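Local coordinates for protein octopine dehydrogenase (Pecten maximus, PDB 3C7D) that catalyses the NADH-dependent reductive condensation of L-arginine with pyruvate to give D-octopine, the reverse of octopine dehydrogenation, at residues V29-L34 / S67-I72; I54-D59 / K156-G161; L204-S209 / S270-I275. All blocks are in the same frame, centred on the assembly; numbering follows the deposited sequence.

Contact 1: V29-L34 / S67-I72; sequences VRVLTL and SRPKVI
Val-31 and Ile-72 are paired neighbours on adjacent parallel strands, and their side chains lie alongside each other, pointing the same way. CB of Val-31 meets the CG2 methyl of Ile-72 at 3.8 Å, while CG1 of Ile-72 lies near the CG2 methyl of Val-31. In Ile-72 the CG2 branch stands anti to the backbone N and CG1 beside that nitrogen (chi1 -54°), which turns both branches to the valine. Two backbone bonds join the segments here. The amide of Val-31 gives a nearly straight bond, 171° at the hydrogen, to the carbonyl oxygen of Val-71, the N to O distance being 3.1 Å. Further back, Lys-70 N reaches Val-29 O at 3.0 Å through a more bent bond, 141° at the hydrogen. Between the two, CA of Arg-30 makes a C-H...O contact with the same Val-71 oxygen at 3.5 Å. This is the parallel pairing of strand 27-32 with strand 71-73 in the NAD-binding Rossmann domain, where strand 27-32 is flanked on its other side by strand 3-8. Pro-69 comes just before the paired residues, and its ring sits by Val-29, with CB of Pro-69 3.5 Å from Val-29 O and its CG near the CG2 methyl of Val-31. On the other face of the sheet Arg-30 and Val-71 meet at an angle, CG of the arginine against CG1 of the valine at 3.8 Å, before the guanidinium leads away toward the carbonyl of Ser-81, a weak bond. Helix 38-46 covers the Val-31 and Ile-72 pair through Trp-42, whereas helix 76-80 packs on Arg-30 and Val-71. Beyond the paired strands Thr-33 touches the bound NAD, and its OG1 is hydrogen-bonded to Glu-38, an NADH-binding residue.

Contact 2: I54-D59 / K156-G161; sequences IVNEKD and KVEVLG
Three backbone hydrogen bonds tie Ile-54 and Asn-56 to the strand that begins at Lys-156. Ile-54 uses both its polar backbone atoms: its N donates to Val-157 O at 3.0 Å, and its O takes the amide of Val-159 at 2.6 Å. Asn-56 N then gives an almost straight bond to Val-159 O at 3.1 Å, with 173° at the hydrogen. This alternation, in which Ile-54 bonds to the residues before and after its partner Glu-158, is regular parallel beta pairing within the large mixed sheet; the axes of 54-56 and 156-159 are only 9° apart. The oxygen of Val-159 is gripped a second time, weakly, by ND2 of Asn-56 at 3.3 Å. Asn-56 can reach it because its CG lies beside its own backbone N (chi1 -67°), the very N-H that binds the same oxygen. Farther along, Leu-160 and Gly-161 both face Ala-147 on the antiparallel neighbour, a classic beta bulge where the chain turns a corner. Val-55 and Val-159 stand side by side on one face, their CG2 methyls 4.2 Å apart, and Thr-16 of helix 12-22 also packs on Val-159. On the other face, Ile-54 crosses the aliphatic part of Lys-156 at a slant, its CD1 methyl 3.6 Å from CG of the lysine.

Contact 3: L204-S209 / S270-I275; sequences LIMSYS and SDVKDI
Met-206 and Tyr-208 each offer a side-chain polar atom to the backbone of Lys-273, and both bonds are weak. The thioether sulfur SD of Met-206 accepts the Lys-273 amide at 3.3 Å, with an angle of 145° at the hydrogen. Tyr-208 OH donates to the carbonyl oxygen of Lys-273, also at 3.3 Å, with that oxygen at the ring's edge, near its plane. The methionine chain folds at chi2 and chi3 (-61° and -74°), which swings CE across the lysine to 3.4 Å from its CB. Within the loop, the Lys-273 ammonium turns back for a long, weak bond to Asp-271 O, while the carboxylate of Asp-271 forms a salt bridge with Lys-198. The amide of Ile-275 lies near Tyr-208 OH at a poor angle and is satisfied instead by Ser-250 OG. The side chain of Ile-275 slides past the tyrosine in the opposite direction, laying CD1 over one ring face in a CH-pi contact, 3.8 Å from the centroid. Trp-278 meets the same ring edge-to-face. A leucine in place of Tyr-208 would probably cost the Lys-273 carbonyl its hydroxyl donor and take away the flat surface under Ile-275. Ile-205, within the helix, adds an apolar contact through CG2 to CG1 of Val-272. Met-206 binds L-arginine, so this helix-to-loop packing lies at the substrate site of the alpha-helical domain, consistent with holding the methionine in place.

Contacts 1 and 2 belong to the same mixed sheet of the nucleotide-binding part, their centres about 21 Å apart and their nearest atoms about 9 Å, and their segments alternate along the chain. Both lie near the bound NAD: the side chain of Val-31 in contact 1 is about 8 Å from it, that of Leu-160 in contact 2 about 6 Å. Contact 3 comes later in the chain, in the alpha-helical domain, about 34 Å from contact 1 and about 28 Å from contact 2 between centres. It lies on the substrate side instead, with the side chain of Tyr-208 about 7 Å from the bound pyruvate and about 8 Å from that of the active-site His-212.

Contact 1: V29-L34 / S67-I72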
ATOM      1  N   VAL A  29     -22.178   3.572   5.295  1.00 33.02           N
ATOM      2  CA  VAL A  29     -21.158   3.087   4.368  1.00 32.93           C
ATOM      3  C   VAL A  29     -21.677   3.039   2.933  1.00 33.02           C
ATOM      4  O   VAL A  29     -22.730   2.460   2.655  1.00 33.08           O
ATOM      5  CB  VAL A  29     -20.594   1.701   4.783  1.00 32.93           C
ATOM      6  CG1 VAL A  29     -19.452   1.279   3.859  1.00 32.65           C
ATOM      7  CG2 VAL A  29     -20.112   1.729   6.218  1.00 32.74           C
ATOM      8  N   ARG A  30     -20.931   3.668   2.032  1.00 33.01           N
ATOM      9  CA  ARG A  30     -21.198   3.568   0.606  1.00 33.11           C
ATOM     10  C   ARG A  30     -20.018   2.897  -0.075  1.00 32.97           C
ATOM     11  O   ARG A  30     -18.866   3.271   0.149  1.00 33.09           O
ATOM     12  CB  ARG A  30     -21.451   4.950   0.010  1.00 33.17           C
ATOM     13  CG  ARG A  30     -22.814   5.512   0.373  1.00 34.20           C
ATOM     14  CD  ARG A  30     -22.875   7.013   0.194  1.00 35.90           C
ATOM     15  NE  ARG A  30     -22.005   7.710   1.140  1.00 37.00           N
ATOM     16  CZ  ARG A  30     -22.058   9.014   1.396  1.00 37.41           C
ATOM     17  NH1 ARG A  30     -22.946   9.791   0.787  1.00 37.65           N
ATOM     18  NH2 ARG A  30     -21.220   9.542   2.269  1.00 38.15           N
ATOM     19  N   VAL A  31     -20.301   1.889  -0.889  1.00 32.78           N
ATOM     20  CA  VAL A  31     -19.242   1.201  -1.611  1.00 32.57           C
ATOM     21  C   VAL A  31     -19.174   1.720  -3.043  1.00 32.57           C
ATOM     22  O   VAL A  31     -20.158   1.667  -3.785  1.00 32.46           O
ATOM     23  CB  VAL A  31     -19.408  -0.341  -1.581  1.00 32.52           C
ATOM     24  CG1 VAL A  31     -18.247  -1.022  -2.297  1.00 32.28           C
ATOM     25  CG2 VAL A  31     -19.508  -0.843  -0.145  1.00 32.46           C
ATOM     26  N   LEU A  32     -18.006   2.243  -3.406  1.00 32.62           N
ATOM     27  CA  LEU A  32     -17.733   2.653  -4.772  1.00 32.65           C
ATOM     28  C   LEU A  32     -16.770   1.678  -5.442  1.00 32.78           C
ATOM     29  O   LEU A  32     -15.677   1.420  -4.932  1.00 32.71           O
ATOM     30  CB  LEU A  32     -17.159   4.075  -4.815  1.00 32.63           C
ATOM     31  CG  LEU A  32     -16.741   4.621  -6.188  1.00 32.41           C
ATOM     32  CD1 LEU A  32     -17.946   4.790  -7.097  1.00 32.36           C
ATOM     33  CD2 LEU A  32     -15.987   5.931  -6.054  1.00 32.48           C
ATOM     34  N   THR A  33     -17.190   1.133  -6.581  1.00 32.89           N
ATOM     35  CA  THR A  33     -16.292   0.342  -7.424  1.00 33.10           C
ATOM     36  C   THR A  33     -16.508   0.630  -8.914  1.00 33.20           C
ATOM     37  O   THR A  33     -17.633   0.586  -9.412  1.00 33.14           O
ATOM     38  CB  THR A  33     -16.312  -1.184  -7.094  1.00 32.95           C
ATOM     39  OG1 THR A  33     -15.523  -1.897  -8.052  1.00 32.99           O
ATOM     40  CG2 THR A  33     -17.721  -1.739  -7.092  1.00 32.97           C
ATOM     41  N   LEU A  34     -15.412   0.937  -9.602  1.00 33.38           N
ATOM     42  CA  LEU A  34     -15.449   1.362 -10.997  1.00 33.62           C
ATOM     43  C   LEU A  34     -14.988   0.254 -11.941  1.00 33.76           C
ATOM     44  O   LEU A  34     -14.922   0.451 -13.158  1.00 33.83           O
ATOM     45  CB  LEU A  34     -14.579   2.611 -11.194  1.00 33.59           C
ATOM     46  CG  LEU A  34     -14.714   3.761 -10.189  1.00 33.58           C
ATOM     47  CD1 LEU A  34     -13.455   4.613 -10.198  1.00 33.27           C
ATOM     48  CD2 LEU A  34     -15.956   4.607 -10.454  1.00 33.47           C
ATOM     49  N   SER A  67     -23.766  -7.042   8.647  1.00 43.57           N
ATOM     50  CA  SER A  67     -24.157  -5.660   8.361  1.00 43.00           C
ATOM     51  C   SER A  67     -24.449  -5.422   6.881  1.00 42.72           C
ATOM     52  O   SER A  67     -24.028  -6.196   6.024  1.00 42.58           O
ATOM     53  CB  SER A  67     -23.086  -4.677   8.852  1.00 43.03           C
ATOM     54  OG  SER A  67     -21.891  -4.779   8.098  1.00 42.56           O
ATOM     55  N   ARG A  68     -25.174  -4.341   6.601  1.00 42.42           N
ATOM     56  CA  ARG A  68     -25.513  -3.944   5.238  1.00 42.09           C
ATOM     57  C   ARG A  68     -25.156  -2.484   4.978  1.00 41.81           C
ATOM     58  O   ARG A  68     -25.643  -1.594   5.679  1.00 41.83           O
ATOM     59  CB  ARG A  68     -27.004  -4.157   4.968  1.00 42.07           C
ATOM     60  CG  ARG A  68     -27.340  -5.428   4.198  1.00 42.29           C
ATOM     61  CD  ARG A  68     -28.845  -5.552   3.954  1.00 42.14           C
ATOM     62  NE  ARG A  68     -29.357  -4.511   3.063  1.00 42.28           N
ATOM     63  CZ  ARG A  68     -29.612  -4.675   1.766  1.00 42.22           C
ATOM     64  NH1 ARG A  68     -29.413  -5.851   1.183  1.00 42.16           N
ATOM     65  NH2 ARG A  68     -30.074  -3.657   1.052  1.00 41.97           N
ATOM     66  N   PRO A  69     -24.300  -2.229   3.970  1.00 41.57           N
ATOM     67  CA  PRO A  69     -24.040  -0.860   3.524  1.00 41.39           C
ATOM     68  C   PRO A  69     -25.319  -0.208   3.009  1.00 41.19           C
ATOM     69  O   PRO A  69     -26.260  -0.914   2.640  1.00 41.15           O
ATOM     70  CB  PRO A  69     -23.047  -1.047   2.371  1.00 41.39           C
ATOM     71  CG  PRO A  69     -22.425  -2.374   2.609  1.00 41.45           C
ATOM     72  CD  PRO A  69     -23.511  -3.211   3.206  1.00 41.57           C
ATOM     73  N   LYS A  70     -25.356   1.123   2.998  1.00 40.98           N
ATOM     74  CA  LYS A  70     -26.524   1.856   2.510  1.00 40.81           C
ATOM     75  C   LYS A  70     -26.748   1.608   1.016  1.00 40.51           C
ATOM     76  O   LYS A  70     -27.879   1.371   0.583  1.00 40.47           O
ATOM     77  CB  LYS A  70     -26.399   3.358   2.805  1.00 41.00           C
ATOM     78  CG  LYS A  70     -27.632   4.200   2.441  1.00 41.22           C
ATOM     79  CD  LYS A  70     -28.857   3.820   3.277  1.00 42.04           C
ATOM     80  CE  LYS A  70     -30.033   4.759   3.017  1.00 41.99           C
ATOM     81  NZ  LYS A  70     -31.164   4.516   3.967  1.00 42.32           N
ATOM     82  N   VAL A  71     -25.660   1.652   0.245  1.00 40.11           N
ATOM     83  CA  VAL A  71     -25.698   1.402  -1.197  1.00 39.70           C
ATOM     84  C   VAL A  71     -24.320   0.953  -1.716  1.00 39.46           C
ATOM     85  O   VAL A  71     -23.287   1.309  -1.146  1.00 39.45           O
ATOM     86  CB  VAL A  71     -26.242   2.643  -1.982  1.00 39.71           C
ATOM     87  CG1 VAL A  71     -25.256   3.813  -1.940  1.00 39.69           C
ATOM     88  CG2 VAL A  71     -26.614   2.278  -3.417  1.00 39.55           C
ATOM     89  N   ILE A  72     -24.325   0.144  -2.775  1.00 39.12           N
ATOM     90  CA  ILE A  72     -23.105  -0.300  -3.451  1.00 38.74           C
ATOM     91  C   ILE A  72     -23.203   0.112  -4.921  1.00 38.63           C
ATOM     92  O   ILE A  72     -24.006  -0.441  -5.677  1.00 38.58           O
ATOM     93  CB  ILE A  72     -22.906  -1.833  -3.331  1.00 38.68           C
ATOM     94  CG1 ILE A  72     -22.957  -2.271  -1.861  1.00 38.52           C
ATOM     95  CG2 ILE A  72     -21.589  -2.257  -3.982  1.00 38.47           C
ATOM     96  CD1 ILE A  72     -23.459  -3.685  -1.644  1.00 38.21           C
TER

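Contact 2: I54-D59 / K156-G161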
ATOM      1  N   ILE A  54     -16.295 -13.252   8.873  1.00 46.07           N
ATOM      2  CA  ILE A  54     -15.887 -14.282   9.828  1.00 46.44           C
ATOM      3  C   ILE A  54     -14.459 -14.017  10.311  1.00 46.78           C
ATOM      4  O   ILE A  54     -13.506 -14.073   9.531  1.00 46.78           O
ATOM      5  CB  ILE A  54     -16.016 -15.723   9.246  1.00 46.41           C
ATOM      6  CG1 ILE A  54     -17.462 -16.042   8.862  1.00 46.23           C
ATOM      7  CG2 ILE A  54     -15.535 -16.761  10.247  1.00 46.47           C
ATOM      8  CD1 ILE A  54     -17.749 -15.900   7.393  1.00 46.30           C
ATOM      9  N   VAL A  55     -14.325 -13.733  11.604  1.00 47.26           N
ATOM     10  CA  VAL A  55     -13.040 -13.374  12.196  1.00 47.82           C
ATOM     11  C   VAL A  55     -12.528 -14.469  13.126  1.00 48.19           C
ATOM     12  O   VAL A  55     -13.223 -14.870  14.060  1.00 48.22           O
ATOM     13  CB  VAL A  55     -13.131 -12.043  12.996  1.00 47.82           C
ATOM     14  CG1 VAL A  55     -11.750 -11.599  13.482  1.00 47.72           C
ATOM     15  CG2 VAL A  55     -13.784 -10.949  12.160  1.00 47.87           C
ATOM     16  N   ASN A  56     -11.315 -14.948  12.858  1.00 48.70           N
ATOM     17  CA  ASN A  56     -10.588 -15.793  13.798  1.00 49.27           C
ATOM     18  C   ASN A  56      -9.853 -14.891  14.785  1.00 49.68           C
ATOM     19  O   ASN A  56      -9.016 -14.081  14.384  1.00 49.70           O
ATOM     20  CB  ASN A  56      -9.611 -16.716  13.064  1.00 49.30           C
ATOM     21  CG  ASN A  56     -10.317 -17.757  12.204  1.00 49.39           C
ATOM     22  OD1 ASN A  56     -10.974 -18.666  12.719  1.00 49.22           O
ATOM     23  ND2 ASN A  56     -10.170 -17.635  10.889  1.00 49.06           N
ATOM     24  N   GLU A  57     -10.175 -15.032  16.068  1.00 50.27           N
ATOM     25  CA  GLU A  57      -9.798 -14.031  17.078  1.00 50.89           C
ATOM     26  C   GLU A  57      -8.340 -14.093  17.562  1.00 51.21           C
ATOM     27  O   GLU A  57      -7.839 -13.113  18.131  1.00 51.27           O
ATOM     28  CB  GLU A  57     -10.765 -14.070  18.276  1.00 50.90           C
ATOM     29  CG  GLU A  57     -12.248 -13.858  17.928  1.00 51.15           C
ATOM     30  CD  GLU A  57     -12.627 -12.397  17.708  1.00 51.24           C
ATOM     31  OE1 GLU A  57     -12.328 -11.554  18.582  1.00 51.41           O
ATOM     32  OE2 GLU A  57     -13.246 -12.095  16.664  1.00 50.99           O
ATOM     33  N   LYS A  58      -7.671 -15.227  17.326  1.00 51.57           N
ATOM     34  CA  LYS A  58      -6.254 -15.437  17.708  1.00 51.77           C
ATOM     35  C   LYS A  58      -5.996 -15.332  19.232  1.00 51.85           C
ATOM     36  O   LYS A  58      -5.333 -14.391  19.681  1.00 51.86           O
ATOM     37  CB  LYS A  58      -5.325 -14.493  16.903  1.00 51.86           C
ATOM     38  CG  LYS A  58      -3.830 -14.460  17.300  1.00 51.86           C
ATOM     39  CD  LYS A  58      -2.924 -15.215  16.323  1.00 52.53           C
ATOM     40  CE  LYS A  58      -2.671 -16.649  16.768  1.00 52.80           C
ATOM     41  NZ  LYS A  58      -1.707 -17.356  15.878  1.00 52.88           N
ATOM     42  N   ASP A  59      -6.530 -16.258  20.039  1.00 51.95           N
ATOM     43  CA  ASP A  59      -7.485 -17.293  19.624  1.00 51.99           C
ATOM     44  C   ASP A  59      -8.737 -17.280  20.509  1.00 51.94           C
ATOM     45  O   ASP A  59      -8.660 -17.480  21.725  1.00 51.91           O
ATOM     46  CB  ASP A  59      -6.845 -18.685  19.647  1.00 52.03           C
ATOM     47  CG  ASP A  59      -5.922 -18.924  18.470  1.00 52.36           C
ATOM     48  OD1 ASP A  59      -6.337 -19.619  17.517  1.00 52.59           O
ATOM     49  OD2 ASP A  59      -4.784 -18.411  18.495  1.00 52.62           O
ATOM     50  N   LYS A 156     -19.787 -12.962   1.585  1.00 33.52           N
ATOM     51  CA  LYS A 156     -19.015 -13.585   2.655  1.00 33.46           C
ATOM     52  C   LYS A 156     -17.509 -13.370   2.493  1.00 33.27           C
ATOM     53  O   LYS A 156     -16.944 -13.608   1.418  1.00 33.24           O
ATOM     54  CB  LYS A 156     -19.337 -15.080   2.706  1.00 33.46           C
ATOM     55  CG  LYS A 156     -19.287 -15.704   4.089  1.00 33.78           C
ATOM     56  CD  LYS A 156     -19.422 -17.230   4.024  1.00 33.83           C
ATOM     57  CE  LYS A 156     -20.840 -17.684   3.667  1.00 34.58           C
ATOM     58  NZ  LYS A 156     -21.810 -17.452   4.773  1.00 35.10           N
ATOM     59  N   VAL A 157     -16.874 -12.914   3.572  1.00 32.99           N
ATOM     60  CA  VAL A 157     -15.423 -12.720   3.614  1.00 32.70           C
ATOM     61  C   VAL A 157     -14.855 -13.240   4.939  1.00 32.58           C
ATOM     62  O   VAL A 157     -15.499 -13.129   5.985  1.00 32.52           O
ATOM     63  CB  VAL A 157     -15.024 -11.233   3.346  1.00 32.72           C
ATOM     64  CG1 VAL A 157     -15.512 -10.306   4.462  1.00 32.58           C
ATOM     65  CG2 VAL A 157     -13.516 -11.092   3.116  1.00 32.57           C
ATOM     66  N   GLU A 158     -13.658 -13.819   4.877  1.00 32.44           N
ATOM     67  CA  GLU A 158     -13.027 -14.431   6.043  1.00 32.43           C
ATOM     68  C   GLU A 158     -11.770 -13.679   6.459  1.00 32.30           C
ATOM     69  O   GLU A 158     -10.891 -13.424   5.635  1.00 32.32           O
ATOM     70  CB  GLU A 158     -12.686 -15.897   5.755  1.00 32.42           C
ATOM     71  CG  GLU A 158     -12.114 -16.672   6.937  1.00 32.50           C
ATOM     72  CD  GLU A 158     -11.945 -18.157   6.644  1.00 32.82           C
ATOM     73  OE1 GLU A 158     -11.588 -18.513   5.500  1.00 33.77           O
ATOM     74  OE2 GLU A 158     -12.170 -18.972   7.563  1.00 33.05           O
ATOM     75  N   VAL A 159     -11.702 -13.327   7.739  1.00 32.05           N
ATOM     76  CA  VAL A 159     -10.494 -12.773   8.330  1.00 31.82           C
ATOM     77  C   VAL A 159      -9.741 -13.909   9.014  1.00 31.78           C
ATOM     78  O   VAL A 159     -10.178 -14.417  10.051  1.00 31.79           O
ATOM     79  CB  VAL A 159     -10.806 -11.637   9.346  1.00 31.85           C
ATOM     80  CG1 VAL A 159      -9.524 -11.099   9.973  1.00 31.58           C
ATOM     81  CG2 VAL A 159     -11.571 -10.509   8.674  1.00 31.47           C
ATOM     82  N   LEU A 160      -8.626 -14.316   8.410  1.00 31.68           N
ATOM     83  CA  LEU A 160      -7.761 -15.359   8.964  1.00 31.58           C
ATOM     84  C   LEU A 160      -7.062 -14.873  10.230  1.00 31.42           C
ATOM     85  O   LEU A 160      -6.825 -15.651  11.159  1.00 31.52           O
ATOM     86  CB  LEU A 160      -6.704 -15.805   7.940  1.00 31.68           C
ATOM     87  CG  LEU A 160      -7.041 -16.631   6.685  1.00 31.86           C
ATOM     88  CD1 LEU A 160      -8.003 -17.777   6.971  1.00 32.24           C
ATOM     89  CD2 LEU A 160      -7.549 -15.763   5.533  1.00 32.09           C
ATOM     90  N   GLY A 161      -6.736 -13.583  10.254  1.00 31.14           N
ATOM     91  CA  GLY A 161      -6.056 -12.972  11.390  1.00 30.77           C
ATOM     92  C   GLY A 161      -5.995 -11.462  11.283  1.00 30.49           C
ATOM     93  O   GLY A 161      -5.946 -10.907  10.187  1.00 30.49           O
TER

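Contact 3: L204-S209 / S270-I275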
ATOM      1  N   LEU A 204       6.266   6.036   3.745  1.00 33.00           N
ATOM      2  CA  LEU A 204       6.605   5.690   2.363  1.00 33.21           C
ATOM      3  C   LEU A 204       7.909   4.893   2.270  1.00 33.40           C
ATOM      4  O   LEU A 204       8.010   3.946   1.486  1.00 33.39           O
ATOM      5  CB  LEU A 204       6.676   6.962   1.505  1.00 33.17           C
ATOM      6  CG  LEU A 204       6.689   6.856  -0.023  1.00 32.86           C
ATOM      7  CD1 LEU A 204       5.953   8.026  -0.634  1.00 32.82           C
ATOM      8  CD2 LEU A 204       8.105   6.776  -0.567  1.00 32.89           C
ATOM      9  N   ILE A 205       8.893   5.282   3.078  1.00 33.57           N
ATOM     10  CA  ILE A 205      10.201   4.628   3.104  1.00 33.75           C
ATOM     11  C   ILE A 205      10.177   3.353   3.963  1.00 34.01           C
ATOM     12  O   ILE A 205      10.856   2.372   3.648  1.00 33.92           O
ATOM     13  CB  ILE A 205      11.305   5.617   3.573  1.00 33.69           C
ATOM     14  CG1 ILE A 205      11.413   6.789   2.591  1.00 33.54           C
ATOM     15  CG2 ILE A 205      12.653   4.926   3.688  1.00 33.70           C
ATOM     16  CD1 ILE A 205      12.084   8.029   3.154  1.00 33.41           C
ATOM     17  N   MET A 206       9.377   3.372   5.028  1.00 34.43           N
ATOM     18  CA  MET A 206       9.250   2.235   5.955  1.00 34.72           C
ATOM     19  C   MET A 206       8.422   1.077   5.394  1.00 34.92           C
ATOM     20  O   MET A 206       8.322   0.010   6.018  1.00 35.02           O
ATOM     21  CB  MET A 206       8.673   2.691   7.298  1.00 34.65           C
ATOM     22  CG  MET A 206       9.686   3.372   8.203  1.00 35.06           C
ATOM     23  SD  MET A 206      11.070   2.300   8.636  1.00 35.51           S
ATOM     24  CE  MET A 206      10.280   1.191   9.804  1.00 35.49           C
ATOM     25  N   SER A 207       7.834   1.295   4.218  1.00 35.05           N
ATOM     26  CA  SER A 207       7.124   0.248   3.487  1.00 35.16           C
ATOM     27  C   SER A 207       8.084  -0.851   3.022  1.00 35.20           C
ATOM     28  O   SER A 207       7.647  -1.941   2.653  1.00 35.16           O
ATOM     29  CB  SER A 207       6.383   0.849   2.290  1.00 35.21           C
ATOM     30  OG  SER A 207       7.272   1.565   1.450  1.00 35.07           O
ATOM     31  N   TYR A 208       9.385  -0.547   3.055  1.00 35.36           N
ATOM     32  CA  TYR A 208      10.459  -1.477   2.687  1.00 35.43           C
ATOM     33  C   TYR A 208      10.198  -2.148   1.339  1.00 35.54           C
ATOM     34  O   TYR A 208      10.111  -3.376   1.249  1.00 35.51           O
ATOM     35  CB  TYR A 208      10.680  -2.531   3.782  1.00 35.45           C
ATOM     36  CG  TYR A 208      11.268  -2.015   5.082  1.00 35.52           C
ATOM     37  CD1 TYR A 208      12.428  -1.241   5.093  1.00 35.72           C
ATOM     38  CD2 TYR A 208      10.682  -2.333   6.305  1.00 35.73           C
ATOM     39  CE1 TYR A 208      12.975  -0.781   6.285  1.00 35.31           C
ATOM     40  CE2 TYR A 208      11.225  -1.879   7.504  1.00 35.46           C
ATOM     41  CZ  TYR A 208      12.369  -1.106   7.483  1.00 35.34           C
ATOM     42  OH  TYR A 208      12.909  -0.655   8.660  1.00 35.54           O
ATOM     43  N   SER A 209      10.075  -1.326   0.301  1.00 35.64           N
ATOM     44  CA  SER A 209       9.693  -1.780  -1.041  1.00 35.79           C
ATOM     45  C   SER A 209      10.633  -2.838  -1.628  1.00 35.87           C
ATOM     46  O   SER A 209      10.215  -3.683  -2.423  1.00 35.80           O
ATOM     47  CB  SER A 209       9.581  -0.582  -1.987  1.00 35.75           C
ATOM     48  OG  SER A 209       8.603   0.335  -1.526  1.00 35.71           O
ATOM     49  N   SER A 270      12.782  10.598  11.986  1.00 42.37           N
ATOM     50  CA  SER A 270      13.616   9.839  12.922  1.00 42.52           C
ATOM     51  C   SER A 270      13.081   8.437  13.215  1.00 42.71           C
ATOM     52  O   SER A 270      13.804   7.595  13.750  1.00 42.72           O
ATOM     53  CB  SER A 270      13.824  10.620  14.224  1.00 42.47           C
ATOM     54  OG  SER A 270      12.589  10.994  14.805  1.00 42.29           O
ATOM     55  N   ASP A 271      11.866   8.134  12.816  1.00 43.01           N
ATOM     56  CA  ASP A 271      11.263   6.826  13.037  1.00 43.25           C
ATOM     57  C   ASP A 271      11.434   5.892  11.839  1.00 43.47           C
ATOM     58  O   ASP A 271      10.812   4.865  11.759  1.00 43.51           O
ATOM     59  CB  ASP A 271       9.779   7.005  13.277  1.00 43.25           C
ATOM     60  CG  ASP A 271       9.426   7.184  14.696  1.00 43.27           C
ATOM     61  OD1 ASP A 271      10.300   7.342  15.503  1.00 43.38           O
ATOM     62  OD2 ASP A 271       8.245   7.157  15.014  1.00 43.50           O
ATOM     63  N   VAL A 272      12.264   6.287  10.894  1.00 20.00           N
ATOM     64  CA  VAL A 272      12.734   5.456   9.817  1.00 20.00           C
ATOM     65  C   VAL A 272      13.928   4.626  10.259  1.00 20.00           C
ATOM     66  O   VAL A 272      14.969   5.150  10.579  1.00 43.96           O
ATOM     67  CB  VAL A 272      13.152   6.314   8.633  1.00 20.00           C
ATOM     68  CG1 VAL A 272      13.830   5.521   7.572  1.00 20.00           C
ATOM     69  CG2 VAL A 272      12.034   7.127   8.105  1.00 20.00           C
ATOM     70  N   LYS A 273      13.771   3.311  10.195  1.00 44.32           N
ATOM     71  CA  LYS A 273      14.291   2.347  11.150  1.00 44.70           C
ATOM     72  C   LYS A 273      15.260   1.461  10.382  1.00 44.81           C
ATOM     73  O   LYS A 273      15.307   1.521   9.168  1.00 44.72           O
ATOM     74  CB  LYS A 273      13.133   1.502  11.673  1.00 44.65           C
ATOM     75  CG  LYS A 273      12.789   1.680  13.110  1.00 45.00           C
ATOM     76  CD  LYS A 273      11.427   1.098  13.370  1.00 45.10           C
ATOM     77  CE  LYS A 273      10.429   2.089  13.974  1.00 45.72           C
ATOM     78  NZ  LYS A 273       9.145   2.285  13.196  1.00 45.65           N
ATOM     79  N   ASP A 274      16.014   0.621  11.080  1.00 45.10           N
ATOM     80  CA  ASP A 274      16.637  -0.495  10.384  1.00 45.39           C
ATOM     81  C   ASP A 274      15.617  -1.618  10.302  1.00 45.60           C
ATOM     82  O   ASP A 274      14.775  -1.764  11.192  1.00 45.49           O
ATOM     83  CB  ASP A 274      17.870  -0.990  11.140  1.00 45.42           C
ATOM     84  CG  ASP A 274      19.147  -0.308  10.693  1.00 45.61           C
ATOM     85  OD1 ASP A 274      19.403  -0.238   9.469  1.00 45.69           O
ATOM     86  OD2 ASP A 274      19.906   0.146  11.577  1.00 45.83           O
ATOM     87  N   ILE A 275      15.703  -2.410   9.235  1.00 45.94           N
ATOM     88  CA  ILE A 275      14.773  -3.518   9.010  1.00 46.22           C
ATOM     89  C   ILE A 275      14.917  -4.628  10.063  1.00 46.55           C
ATOM     90  O   ILE A 275      13.944  -5.321  10.377  1.00 46.59           O
ATOM     91  CB  ILE A 275      14.879  -4.076   7.566  1.00 46.16           C
ATOM     92  CG1 ILE A 275      13.666  -4.959   7.243  1.00 46.03           C
ATOM     93  CG2 ILE A 275      16.216  -4.803   7.345  1.00 46.02           C
ATOM     94  CD1 ILE A 275      13.325  -5.028   5.777  1.00 46.04           C
TER